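Local coordinates for Low molecular weight phosphotyrosine protein phosphatase (Vibrio cholerae, PDB 6U1P) that probably removes phosphate from phosphotyrosine in proteins, as a low molecular weight tyrosine phosphatase linked to control of exopolysaccharide synthesis and biofilm formation, at residues V8-T13 against P20-I25. Residues are numbered along the deposited sequence; the frame is centred on the assembly and turned at random.
Sequences VLVVCT and PMAEII
Val10 meets Ala22 and Glu23 with both branches of its fork: at chi1 -72°, CG1 is anti to its own carbonyl carbon, while CG2 sits between that carbon and the backbone N. CG1 approaches the methyl of Ala22 (CG1 to CB 4.2 Å), and CG2 lies against the helix backbone, 4.0 Å from Glu23 N. A beta-branched valine suits an extended strand and presents two methyls to the helix; alanine, facing the strand with a single methyl, is small enough to let the backbones come close, with Val10 CA 6.8 Å from Glu23 CA. Glu23 adds the aliphatic base of its side chain (Val10 CG2 to Glu23 CB 4.3 Å). With its first two torsions anti, the chain extends so that OE1 is hydrogen-bonded to Ser41 OG, and OE2 to Asn70 ND2 with a salt bridge to Arg27, which probably offsets the charge of this buried carboxylate.

Two residues along the strand, Cys12, the predicted nucleophile, also points toward the helix, and its SG rests 4.2 Å from CD of Pro20. Proline fits the first turn of a helix, where its missing N-H costs little, and its ring gives the sulfur an apolar neighbour. Arg18, also predicted to be catalytic, lies close to the sulfur, as in the P-loop of this family.

No hydrogen bond joins the segments. They run nearly antiparallel, at 153° and 8.0 Å between axes, as the first two elements of a beta-alpha-beta unit: strand 6-12 lies between strands 37-43 and 85-88 of the parallel sheet, and helix 18-32 packs on strand 6-12, while its Met21 and Ile25 reach Leu60 of helix 54-62.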
ATOM      1  N   VAL B   8      18.625 -20.816  -7.649  1.00 60.67           N
ATOM      2  CA  VAL B   8      17.214 -20.790  -7.288  1.00 60.31           C
ATOM      3  C   VAL B   8      16.629 -19.471  -7.776  1.00 55.63           C
ATOM      4  O   VAL B   8      17.205 -18.406  -7.535  1.00 56.72           O
ATOM      5  CB  VAL B   8      17.030 -20.954  -5.763  1.00 61.74           C
ATOM      6  CG1 VAL B   8      15.659 -20.500  -5.310  1.00 52.64           C
ATOM      7  CG2 VAL B   8      17.269 -22.386  -5.363  1.00 64.97           C
ATOM      8  N   LEU B   9      15.483 -19.535  -8.438  1.00 56.93           N
ATOM      9  CA  LEU B   9      14.768 -18.341  -8.857  1.00 55.46           C
ATOM     10  C   LEU B   9      13.394 -18.310  -8.189  1.00 56.23           C
ATOM     11  O   LEU B   9      12.723 -19.343  -8.094  1.00 59.03           O
ATOM     12  CB  LEU B   9      14.654 -18.318 -10.375  1.00 55.78           C
ATOM     13  CG  LEU B   9      13.786 -17.220 -10.968  1.00 54.00           C
ATOM     14  CD1 LEU B   9      14.410 -15.862 -10.735  1.00 49.81           C
ATOM     15  CD2 LEU B   9      13.570 -17.510 -12.458  1.00 59.04           C
ATOM     16  N   VAL B  10      12.985 -17.135  -7.701  1.00 57.56           N
ATOM     17  CA  VAL B  10      11.671 -16.931  -7.083  1.00 57.81           C
ATOM     18  C   VAL B  10      10.902 -15.890  -7.895  1.00 56.99           C
ATOM     19  O   VAL B  10      11.461 -14.865  -8.303  1.00 52.76           O
ATOM     20  CB  VAL B  10      11.774 -16.482  -5.601  1.00 55.81           C
ATOM     21  CG1 VAL B  10      12.224 -17.614  -4.703  1.00 51.31           C
ATOM     22  CG2 VAL B  10      12.753 -15.343  -5.452  1.00 63.96           C
ATOM     23  N   VAL B  11       9.612 -16.140  -8.117  1.00 56.61           N
ATOM     24  CA  VAL B  11       8.838 -15.400  -9.104  1.00 56.97           C
ATOM     25  C   VAL B  11       7.482 -15.038  -8.527  1.00 60.61           C
ATOM     26  O   VAL B  11       6.763 -15.903  -8.013  1.00 65.34           O
ATOM     27  CB  VAL B  11       8.642 -16.223 -10.393  1.00 62.66           C
ATOM     28  CG1 VAL B  11       7.706 -15.495 -11.367  1.00 55.98           C
ATOM     29  CG2 VAL B  11       9.970 -16.544 -11.044  1.00 56.15           C
ATOM     30  N   CYS B  12       7.140 -13.759  -8.598  1.00 56.32           N
ATOM     31  CA  CYS B  12       5.769 -13.319  -8.369  1.00 58.53           C
ATOM     32  C   CYS B  12       5.279 -12.579  -9.615  1.00 58.92           C
ATOM     33  O   CYS B  12       5.899 -12.736 -10.662  1.00 60.54           O
ATOM     34  CB  CYS B  12       5.707 -12.562  -7.046  1.00 56.58           C
ATOM     35  SG  CYS B  12       6.642 -10.982  -6.997  1.00 51.83           S
ATOM     36  N   THR B  13       4.182 -11.813  -9.562  1.00 58.06           N
ATOM     37  CA  THR B  13       3.681 -11.185 -10.787  1.00 59.89           C
ATOM     38  C   THR B  13       4.588 -10.054 -11.292  1.00 56.19           C
ATOM     39  O   THR B  13       4.977 -10.057 -12.463  1.00 61.28           O
ATOM     40  CB  THR B  13       2.248 -10.668 -10.583  1.00 67.24           C
ATOM     41  OG1 THR B  13       1.458 -11.668  -9.921  1.00 68.83           O
ATOM     42  CG2 THR B  13       1.592 -10.377 -11.926  1.00 64.80           C
ATOM     43  N   PRO B  20      10.911 -10.413  -4.395  1.00 40.77           N
ATOM     44  CA  PRO B  20      12.116  -9.768  -3.826  1.00 41.37           C
ATOM     45  C   PRO B  20      12.253 -10.003  -2.333  1.00 42.34           C
ATOM     46  O   PRO B  20      13.374 -10.186  -1.828  1.00 42.37           O
ATOM     47  CB  PRO B  20      11.911  -8.275  -4.127  1.00 36.50           C
ATOM     48  CG  PRO B  20      10.865  -8.207  -5.141  1.00 46.16           C
ATOM     49  CD  PRO B  20       9.996  -9.407  -4.971  1.00 41.07           C
ATOM     50  N   MET B  21      11.130 -10.032  -1.611  1.00 38.36           N
ATOM     51  CA  MET B  21      11.184 -10.398  -0.197  1.00 40.74           C
ATOM     52  C   MET B  21      11.774 -11.792   0.003  1.00 43.52           C
ATOM     53  O   MET B  21      12.634 -11.997   0.865  1.00 43.38           O
ATOM     54  CB  MET B  21       9.791 -10.312   0.409  1.00 40.08           C
ATOM     55  CG  MET B  21       9.390  -8.865   0.739  1.00 42.30           C
ATOM     56  SD  MET B  21       7.787  -8.787   1.567  1.00 54.03           S
ATOM     57  CE  MET B  21       6.729  -8.272   0.238  1.00 56.37           C
ATOM     58  N   ALA B  22      11.326 -12.765  -0.797  1.00 40.84           N
ATOM     59  CA  ALA B  22      11.841 -14.122  -0.662  1.00 45.45           C
ATOM     60  C   ALA B  22      13.326 -14.190  -0.990  1.00 43.93           C
ATOM     61  O   ALA B  22      14.083 -14.898  -0.321  1.00 40.67           O
ATOM     62  CB  ALA B  22      11.044 -15.078  -1.561  1.00 40.96           C
ATOM     63  N   GLU B  23      13.758 -13.462  -2.022  1.00 40.49           N
ATOM     64  CA  GLU B  23      15.175 -13.461  -2.397  1.00 46.69           C
ATOM     65  C   GLU B  23      16.043 -12.995  -1.238  1.00 45.02           C
ATOM     66  O   GLU B  23      17.021 -13.655  -0.867  1.00 47.46           O
ATOM     67  CB  GLU B  23      15.400 -12.543  -3.607  1.00 49.82           C
ATOM     68  CG  GLU B  23      16.885 -12.369  -3.984  1.00 52.45           C
ATOM     69  CD  GLU B  23      17.113 -11.435  -5.177  1.00 51.58           C
ATOM     70  OE1 GLU B  23      16.125 -10.929  -5.746  1.00 46.17           O
ATOM     71  OE2 GLU B  23      18.288 -11.206  -5.546  1.00 50.67           O
ATOM     72  N   ILE B  24      15.664 -11.873  -0.627  1.00 43.90           N
ATOM     73  CA  ILE B  24      16.453 -11.306   0.455  1.00 39.49           C
ATOM     74  C   ILE B  24      16.463 -12.241   1.644  1.00 45.87           C
ATOM     75  O   ILE B  24      17.515 -12.483   2.257  1.00 41.61           O
ATOM     76  CB  ILE B  24      15.883  -9.926   0.817  1.00 38.39           C
ATOM     77  CG1 ILE B  24      16.209  -8.930  -0.296  1.00 49.42           C
ATOM     78  CG2 ILE B  24      16.415  -9.443   2.163  1.00 38.87           C
ATOM     79  CD1 ILE B  24      15.117  -7.873  -0.478  1.00 49.74           C
ATOM     80  N   ILE B  25      15.300 -12.811   1.969  1.00 47.95           N
ATOM     81  CA  ILE B  25      15.206 -13.706   3.119  1.00 40.89           C
ATOM     82  C   ILE B  25      15.957 -15.006   2.857  1.00 42.65           C
ATOM     83  O   ILE B  25      16.717 -15.474   3.712  1.00 50.05           O
ATOM     84  CB  ILE B  25      13.732 -13.943   3.492  1.00 43.80           C
ATOM     85  CG1 ILE B  25      13.107 -12.605   3.944  1.00 43.65           C
ATOM     86  CG2 ILE B  25      13.627 -15.002   4.595  1.00 45.22           C
ATOM     87  CD1 ILE B  25      11.609 -12.633   4.195  1.00 45.00           C
TER